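Local coordinates for protein putative thioesterase yhdA (Lactococcus lactis subsp. lactis, PDB 3GEK) that probably hydrolyses an acyl-CoA thioester, perhaps 1,4-dihydroxy-2-naphthoyl-CoA, as a hotdog-fold thioesterase of the PaaI family, at residues F75-N80 / T125-L130; S25-F30 / R96-K101. The protein carries 7 engineered substitutions. One frame throughout, in Å; residues are numbered along the deposited sequence.

In the fold
Interactions 1 and 2 are two antiparallel strand pairings in one curled hotdog sheet, and they illustrate how such a sheet is stitched together from pieces far apart in sequence. Their centres lie 14 Å apart and their nearest atoms about 5 Å, without touching. Strand 106-115 bridges them, pairing with strand 120-131 of interaction 1 on one side and with strand 92-102 of interaction 2 on the other. Helix 49-68 serves both: I79, V126 and N128 pack on it from 75-80/125-130, and Y28, F30 and L99 from 25-30/96-101. Interaction 1 also meets the second subunit, where the sheet continues, while both contacts reach the third subunit.

Interaction 1 (F75-N80 / T125-L130); sequences FGQSIN and TVVNAL. Engineered in segment 75-80: F75 (natural residue Leu), N80 (natural residue Ser).
A classic beta bulge marks the pairing of 75-80 with 125-130: Q77 and S78 both face V127, whose carbonyl oxygen takes two amides. Q77 N reaches V127 O at 2.9 Å and S78 N reaches it at 3.1 Å, the latter on a lone pair. The return bond, V127 N to S78 O, arrives well above the carbonyl plane (37°). Regular antiparallel pairs flank the bulge, F75 with A129 and N80 with T125, each closed by two backbone bonds; F75 and N80 are engineered residues.

Side-chain contacts follow on both faces. On one, S78 CB sits 3.6 Å from V127 CB. At the bulge Q77 points toward 125-130, and its extended chain, with CG anti to the backbone nitrogen (chi1 173°), runs past V127 to bring OE1 within 3.6 Å of A129 CB. On the other face, I79 CG1 meets V126 CG2 at 3.9 Å, the two side chains crossing at a slant, while N128 OD1 rests 3.7 Å from G76 CA and its ND2 is hydrogen-bonded to S64 OG.

The I79, V126 and N128 face lies on helix 49-68, touching E57 and A60. Strand 106-115 bonds to the far edge of 125-130, and beyond S78, I79 and N80 the sheet runs on into a strand of the second subunit.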
ATOM      1  N   PHE A  75      -0.980  13.360  11.996  1.00 59.58           N
ATOM      2  CA  PHE A  75       0.074  12.395  12.277  1.00 59.21           C
ATOM      3  C   PHE A  75       0.038  11.304  11.211  1.00 58.38           C
ATOM      4  O   PHE A  75      -1.018  10.737  10.935  1.00 58.10           O
ATOM      5  CB  PHE A  75      -0.142  11.799  13.674  1.00 59.78           C
ATOM      6  CG  PHE A  75       0.952  10.862  14.130  1.00 61.03           C
ATOM      7  CD1 PHE A  75       2.071  11.350  14.808  1.00 62.11           C
ATOM      8  CD2 PHE A  75       0.845   9.483  13.913  1.00 62.50           C
ATOM      9  CE1 PHE A  75       3.080  10.482  15.248  1.00 62.52           C
ATOM     10  CE2 PHE A  75       1.850   8.603  14.347  1.00 62.63           C
ATOM     11  CZ  PHE A  75       2.966   9.105  15.015  1.00 62.27           C
ATOM     12  N   GLY A  76       1.193  11.014  10.618  1.00 57.58           N
ATOM     13  CA  GLY A  76       1.305   9.956   9.616  1.00 56.82           C
ATOM     14  C   GLY A  76       0.868   8.608  10.157  1.00 56.38           C
ATOM     15  O   GLY A  76       1.432   8.106  11.126  1.00 56.30           O
ATOM     16  N   GLN A  77      -0.155   8.034   9.533  1.00 55.89           N
ATOM     17  CA  GLN A  77      -0.690   6.733   9.920  1.00 55.69           C
ATOM     18  C   GLN A  77      -0.286   5.660   8.906  1.00 55.30           C
ATOM     19  O   GLN A  77       0.055   4.533   9.274  1.00 55.16           O
ATOM     20  CB  GLN A  77      -2.217   6.818  10.035  1.00 55.64           C
ATOM     21  CG  GLN A  77      -2.937   5.497  10.262  1.00 55.75           C
ATOM     22  CD  GLN A  77      -4.428   5.678  10.503  1.00 56.35           C
ATOM     23  OE1 GLN A  77      -4.840   6.350  11.451  1.00 57.21           O
ATOM     24  NE2 GLN A  77      -5.245   5.066   9.652  1.00 57.41           N
ATOM     25  N   SER A  78      -0.321   6.029   7.631  1.00 54.92           N
ATOM     26  CA  SER A  78      -0.109   5.097   6.531  1.00 54.82           C
ATOM     27  C   SER A  78       0.571   5.770   5.363  1.00 54.46           C
ATOM     28  O   SER A  78       0.333   6.948   5.090  1.00 54.07           O
ATOM     29  CB  SER A  78      -1.444   4.543   6.031  1.00 54.66           C
ATOM     30  OG  SER A  78      -1.535   3.170   6.306  1.00 56.31           O
ATOM     31  N   ILE A  79       1.393   5.000   4.660  1.00 54.10           N
ATOM     32  CA  ILE A  79       2.068   5.494   3.476  1.00 54.31           C
ATOM     33  C   ILE A  79       2.330   4.338   2.508  1.00 54.00           C
ATOM     34  O   ILE A  79       2.854   3.290   2.899  1.00 54.04           O
ATOM     35  CB  ILE A  79       3.361   6.311   3.848  1.00 54.52           C
ATOM     36  CG1 ILE A  79       3.888   7.133   2.658  1.00 55.16           C
ATOM     37  CG2 ILE A  79       4.432   5.422   4.488  1.00 54.77           C
ATOM     38  CD1 ILE A  79       4.829   6.384   1.732  1.00 58.99           C
ATOM     39  N   ASN A  80       1.924   4.528   1.256  1.00 53.29           N
ATOM     40  CA  ASN A  80       2.250   3.590   0.186  1.00 52.99           C
ATOM     41  C   ASN A  80       2.907   4.333  -0.966  1.00 52.64           C
ATOM     42  O   ASN A  80       2.398   5.364  -1.412  1.00 52.31           O
ATOM     43  CB  ASN A  80       0.994   2.883  -0.335  1.00 52.93           C
ATOM     44  CG  ASN A  80       1.324   1.765  -1.313  1.00 53.16           C
ATOM     45  OD1 ASN A  80       1.659   0.659  -0.903  1.00 55.25           O
ATOM     46  ND2 ASN A  80       1.222   2.046  -2.604  1.00 50.85           N
ATOM     47  N   THR A 125       0.678   7.609  -1.758  1.00 48.91           N
ATOM     48  CA  THR A 125      -0.539   7.903  -1.010  1.00 49.21           C
ATOM     49  C   THR A 125      -0.210   7.955   0.478  1.00 48.51           C
ATOM     50  O   THR A 125       0.462   7.062   1.004  1.00 48.23           O
ATOM     51  CB  THR A 125      -1.648   6.855  -1.276  1.00 49.35           C
ATOM     52  OG1 THR A 125      -1.976   6.860  -2.669  1.00 51.54           O
ATOM     53  CG2 THR A 125      -2.912   7.190  -0.486  1.00 50.03           C
ATOM     54  N   VAL A 126      -0.661   9.016   1.137  1.00 47.74           N
ATOM     55  CA  VAL A 126      -0.451   9.184   2.571  1.00 47.52           C
ATOM     56  C   VAL A 126      -1.788   9.304   3.290  1.00 47.83           C
ATOM     57  O   VAL A 126      -2.637  10.124   2.911  1.00 48.01           O
ATOM     58  CB  VAL A 126       0.405  10.451   2.892  1.00 47.19           C
ATOM     59  CG1 VAL A 126       0.567  10.621   4.392  1.00 46.15           C
ATOM     60  CG2 VAL A 126       1.768  10.379   2.215  1.00 46.33           C
ATOM     61  N   VAL A 127      -1.970   8.486   4.321  1.00 47.75           N
ATOM     62  CA  VAL A 127      -3.102   8.632   5.224  1.00 48.31           C
ATOM     63  C   VAL A 127      -2.605   9.272   6.523  1.00 48.63           C
ATOM     64  O   VAL A 127      -1.694   8.747   7.164  1.00 48.55           O
ATOM     65  CB  VAL A 127      -3.790   7.273   5.538  1.00 48.29           C
ATOM     66  CG1 VAL A 127      -4.999   7.476   6.430  1.00 47.68           C
ATOM     67  CG2 VAL A 127      -4.175   6.546   4.255  1.00 48.11           C
ATOM     68  N   ASN A 128      -3.191  10.413   6.882  1.00 48.78           N
ATOM     69  CA  ASN A 128      -2.894  11.083   8.138  1.00 49.13           C
ATOM     70  C   ASN A 128      -3.999  10.827   9.168  1.00 49.93           C
ATOM     71  O   ASN A 128      -5.184  10.803   8.829  1.00 49.84           O
ATOM     72  CB  ASN A 128      -2.747  12.597   7.925  1.00 48.91           C
ATOM     73  CG  ASN A 128      -1.454  12.985   7.204  1.00 48.62           C
ATOM     74  OD1 ASN A 128      -0.440  12.281   7.269  1.00 48.28           O
ATOM     75  ND2 ASN A 128      -1.486  14.126   6.525  1.00 46.89           N
ATOM     76  N   ALA A 129      -3.609  10.637  10.424  1.00 50.66           N
ATOM     77  CA  ALA A 129      -4.565  10.625  11.525  1.00 51.50           C
ATOM     78  C   ALA A 129      -4.742  12.047  12.027  1.00 51.84           C
ATOM     79  O   ALA A 129      -3.770  12.799  12.139  1.00 51.81           O
ATOM     80  CB  ALA A 129      -4.096   9.709  12.653  1.00 51.56           C
ATOM     81  N   LEU A 130      -5.988  12.416  12.308  1.00 52.50           N
ATOM     82  CA  LEU A 130      -6.323  13.763  12.760  1.00 53.31           C
ATOM     83  C   LEU A 130      -6.564  13.780  14.268  1.00 53.74           C
ATOM     84  O   LEU A 130      -7.509  13.154  14.757  1.00 53.86           O
ATOM     85  CB  LEU A 130      -7.558  14.277  12.011  1.00 53.46           C
ATOM     86  CG  LEU A 130      -7.436  15.079  10.707  1.00 53.25           C
ATOM     87  CD1 LEU A 130      -6.226  14.720   9.851  1.00 53.10           C
ATOM     88  CD2 LEU A 130      -8.727  14.970   9.903  1.00 53.26           C
TER

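Interaction 2 (S25-F30 / R96-K101). Engineered in segment 96-101: R96 (natural residue Cys).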
ATOM      1  N   SER A  25     -18.121  20.394  -0.914  1.00 56.49           N
ATOM      2  CA  SER A  25     -16.913  19.577  -0.825  1.00 55.91           C
ATOM      3  C   SER A  25     -15.762  20.280  -1.548  1.00 55.32           C
ATOM      4  O   SER A  25     -15.635  20.190  -2.784  1.00 55.23           O
ATOM      5  CB  SER A  25     -17.167  18.186  -1.419  1.00 55.97           C
ATOM      6  OG  SER A  25     -16.180  17.253  -1.004  1.00 56.92           O
ATOM      7  N   LYS A  26     -14.944  20.998  -0.766  1.00 54.63           N
ATOM      8  CA  LYS A  26     -13.813  21.747  -1.303  1.00 54.26           C
ATOM      9  C   LYS A  26     -12.698  20.805  -1.749  1.00 53.99           C
ATOM     10  O   LYS A  26     -12.405  19.815  -1.072  1.00 53.76           O
ATOM     11  CB  LYS A  26     -13.269  22.728  -0.257  1.00 54.40           C
ATOM     12  CG  LYS A  26     -14.310  23.630   0.411  1.00 54.70           C
ATOM     13  CD  LYS A  26     -14.770  24.753  -0.504  1.00 54.97           C
ATOM     14  CE  LYS A  26     -15.524  25.825   0.273  1.00 55.54           C
ATOM     15  NZ  LYS A  26     -16.882  25.388   0.725  1.00 56.15           N
ATOM     16  N   ILE A  27     -12.090  21.108  -2.894  1.00 53.52           N
ATOM     17  CA  ILE A  27     -10.969  20.318  -3.394  1.00 53.28           C
ATOM     18  C   ILE A  27      -9.645  20.958  -2.970  1.00 52.62           C
ATOM     19  O   ILE A  27      -9.290  22.046  -3.426  1.00 52.48           O
ATOM     20  CB  ILE A  27     -11.032  20.101  -4.926  1.00 53.51           C
ATOM     21  CG1 ILE A  27     -12.237  19.224  -5.289  1.00 53.73           C
ATOM     22  CG2 ILE A  27      -9.738  19.445  -5.426  1.00 53.81           C
ATOM     23  CD1 ILE A  27     -12.641  19.290  -6.754  1.00 53.80           C
ATOM     24  N   TYR A  28      -8.942  20.267  -2.076  1.00 51.91           N
ATOM     25  CA  TYR A  28      -7.686  20.748  -1.510  1.00 51.35           C
ATOM     26  C   TYR A  28      -6.477  20.141  -2.209  1.00 50.96           C
ATOM     27  O   TYR A  28      -6.433  18.937  -2.478  1.00 50.78           O
ATOM     28  CB  TYR A  28      -7.623  20.446  -0.011  1.00 51.45           C
ATOM     29  CG  TYR A  28      -8.537  21.310   0.826  1.00 51.26           C
ATOM     30  CD1 TYR A  28      -8.118  22.556   1.288  1.00 51.34           C
ATOM     31  CD2 TYR A  28      -9.822  20.883   1.158  1.00 50.99           C
ATOM     32  CE1 TYR A  28      -8.960  23.364   2.062  1.00 51.59           C
ATOM     33  CE2 TYR A  28     -10.671  21.684   1.931  1.00 51.69           C
ATOM     34  CZ  TYR A  28     -10.232  22.921   2.376  1.00 51.40           C
ATOM     35  OH  TYR A  28     -11.063  23.715   3.139  1.00 52.69           O
ATOM     36  N   LYS A  29      -5.504  20.995  -2.500  1.00 50.32           N
ATOM     37  CA  LYS A  29      -4.262  20.586  -3.126  1.00 49.78           C
ATOM     38  C   LYS A  29      -3.091  21.236  -2.399  1.00 49.25           C
ATOM     39  O   LYS A  29      -3.269  22.251  -1.722  1.00 48.74           O
ATOM     40  CB  LYS A  29      -4.241  21.005  -4.595  1.00 49.83           C
ATOM     41  CG  LYS A  29      -5.194  20.238  -5.496  1.00 50.92           C
ATOM     42  CD  LYS A  29      -5.298  20.910  -6.859  1.00 52.38           C
ATOM     43  CE  LYS A  29      -6.142  20.086  -7.818  1.00 53.59           C
ATOM     44  NZ  LYS A  29      -6.364  20.812  -9.103  1.00 54.09           N
ATOM     45  N   PHE A  30      -1.908  20.636  -2.530  1.00 48.39           N
ATOM     46  CA  PHE A  30      -0.661  21.306  -2.163  1.00 47.85           C
ATOM     47  C   PHE A  30       0.413  21.176  -3.241  1.00 47.62           C
ATOM     48  O   PHE A  30       0.361  20.279  -4.083  1.00 47.37           O
ATOM     49  CB  PHE A  30      -0.135  20.872  -0.783  1.00 47.63           C
ATOM     50  CG  PHE A  30       0.527  19.519  -0.761  1.00 47.42           C
ATOM     51  CD1 PHE A  30       1.864  19.369  -1.131  1.00 47.54           C
ATOM     52  CD2 PHE A  30      -0.172  18.400  -0.333  1.00 46.94           C
ATOM     53  CE1 PHE A  30       2.478  18.122  -1.103  1.00 47.97           C
ATOM     54  CE2 PHE A  30       0.442  17.151  -0.284  1.00 48.00           C
ATOM     55  CZ  PHE A  30       1.767  17.013  -0.672  1.00 47.35           C
ATOM     56  N   ARG A  96       3.398  17.250  -5.379  1.00 44.28           N
ATOM     57  CA  ARG A  96       2.076  17.860  -5.505  1.00 44.85           C
ATOM     58  C   ARG A  96       1.050  16.893  -4.956  1.00 44.79           C
ATOM     59  O   ARG A  96       1.106  15.688  -5.238  1.00 44.83           O
ATOM     60  CB  ARG A  96       1.749  18.193  -6.964  1.00 44.82           C
ATOM     61  CG  ARG A  96       2.694  19.194  -7.605  1.00 45.76           C
ATOM     62  CD  ARG A  96       2.151  19.651  -8.942  1.00 47.09           C
ATOM     63  NE  ARG A  96       3.019  20.627  -9.597  1.00 47.81           N
ATOM     64  CZ  ARG A  96       3.996  20.320 -10.447  1.00 47.68           C
ATOM     65  NH1 ARG A  96       4.252  19.055 -10.752  1.00 47.57           N
ATOM     66  NH2 ARG A  96       4.721  21.287 -10.993  1.00 47.89           N
ATOM     67  N   GLY A  97       0.131  17.422  -4.158  1.00 44.61           N
ATOM     68  CA  GLY A  97      -0.850  16.607  -3.472  1.00 44.40           C
ATOM     69  C   GLY A  97      -2.268  16.961  -3.853  1.00 44.22           C
ATOM     70  O   GLY A  97      -2.568  18.111  -4.161  1.00 43.91           O
ATOM     71  N   LEU A  98      -3.127  15.950  -3.841  1.00 44.49           N
ATOM     72  CA  LEU A  98      -4.563  16.114  -3.970  1.00 44.88           C
ATOM     73  C   LEU A  98      -5.226  15.406  -2.796  1.00 45.04           C
ATOM     74  O   LEU A  98      -4.961  14.231  -2.549  1.00 44.85           O
ATOM     75  CB  LEU A  98      -5.052  15.510  -5.292  1.00 45.04           C
ATOM     76  CG  LEU A  98      -6.563  15.393  -5.525  1.00 45.10           C
ATOM     77  CD1 LEU A  98      -7.206  16.770  -5.630  1.00 45.78           C
ATOM     78  CD2 LEU A  98      -6.858  14.578  -6.779  1.00 45.02           C
ATOM     79  N   LEU A  99      -6.083  16.114  -2.069  1.00 45.33           N
ATOM     80  CA  LEU A  99      -6.794  15.496  -0.964  1.00 46.08           C
ATOM     81  C   LEU A  99      -7.980  14.680  -1.489  1.00 46.74           C
ATOM     82  O   LEU A  99      -8.954  15.232  -1.992  1.00 47.29           O
ATOM     83  CB  LEU A  99      -7.237  16.547   0.058  1.00 45.88           C
ATOM     84  CG  LEU A  99      -7.912  16.069   1.346  1.00 45.88           C
ATOM     85  CD1 LEU A  99      -6.940  15.296   2.223  1.00 45.08           C
ATOM     86  CD2 LEU A  99      -8.482  17.262   2.099  1.00 45.51           C
ATOM     87  N   LEU A 100      -7.873  13.360  -1.384  1.00 47.57           N
ATOM     88  CA  LEU A 100      -8.900  12.460  -1.893  1.00 48.37           C
ATOM     89  C   LEU A 100     -10.026  12.293  -0.893  1.00 48.69           C
ATOM     90  O   LEU A 100     -11.159  11.999  -1.274  1.00 49.03           O
ATOM     91  CB  LEU A 100      -8.310  11.091  -2.216  1.00 48.39           C
ATOM     92  CG  LEU A 100      -7.177  10.980  -3.235  1.00 49.55           C
ATOM     93  CD1 LEU A 100      -6.669   9.544  -3.233  1.00 49.78           C
ATOM     94  CD2 LEU A 100      -7.622  11.411  -4.635  1.00 49.30           C
ATOM     95  N   LYS A 101      -9.705  12.459   0.387  1.00 48.95           N
ATOM     96  CA  LYS A 101     -10.702  12.362   1.436  1.00 49.34           C
ATOM     97  C   LYS A 101     -10.417  13.323   2.582  1.00 49.67           C
ATOM     98  O   LYS A 101      -9.344  13.291   3.195  1.00 49.22           O
ATOM     99  CB  LYS A 101     -10.825  10.928   1.960  1.00 49.47           C
ATOM    100  CG  LYS A 101     -11.994  10.743   2.924  1.00 50.24           C
ATOM    101  CD  LYS A 101     -11.933   9.408   3.632  1.00 52.13           C
ATOM    102  CE  LYS A 101     -13.140   9.241   4.552  1.00 53.91           C
ATOM    103  NZ  LYS A 101     -13.120   7.907   5.216  1.00 54.51           N
TER
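F30 lays its ring flat over the backbone of G97, a worked case of an aromatic side chain using a glycine on the neighbouring strand as its platform. G97 CA is 3.8 Å from the ring centroid, 24° off the normal, a CH-pi contact, and G97 N lies over the centre of the same face, 3.7 Å above the plane. The ring folds back across the partner strand because CG stands between the backbone N and the carbonyl carbon (chi1 77°). G97 carries no side chain, and F30 CE2 comes to 3.5 Å from G97 CA. Beneath the ring, two backbone bonds close the F30-G97 pair: G97 N to F30 O at 2.9 Å, and F30 N to G97 O, whose donor stands well out of the carbonyl plane.

Y28 and L99 are turned otherwise, lying side by side and pointing the same way. L99 CD2 packs at 3.9 Å from Y28 CB and approaches the ring obliquely, while L99 N makes a nearly straight bond to Y28 O (2.9 Å, 173°). On the opposite face from F30, L98 CD1 meets I27 CG2 at 3.7 Å and the aliphatic stem of K29, crossing both at an angle. K29 extends onward to a salt bridge with D17; the engineered R96 has its own with E118.

The F30 ring also meets W109 edge-to-face and packs on T59 and A63 of helix 49-68; Y28 and L99 both touch I67 there. A curved antiparallel sheet wrapped round one long helix, here with F30, Y28 and L99 packed against that helix, is the hallmark of the hotdog fold.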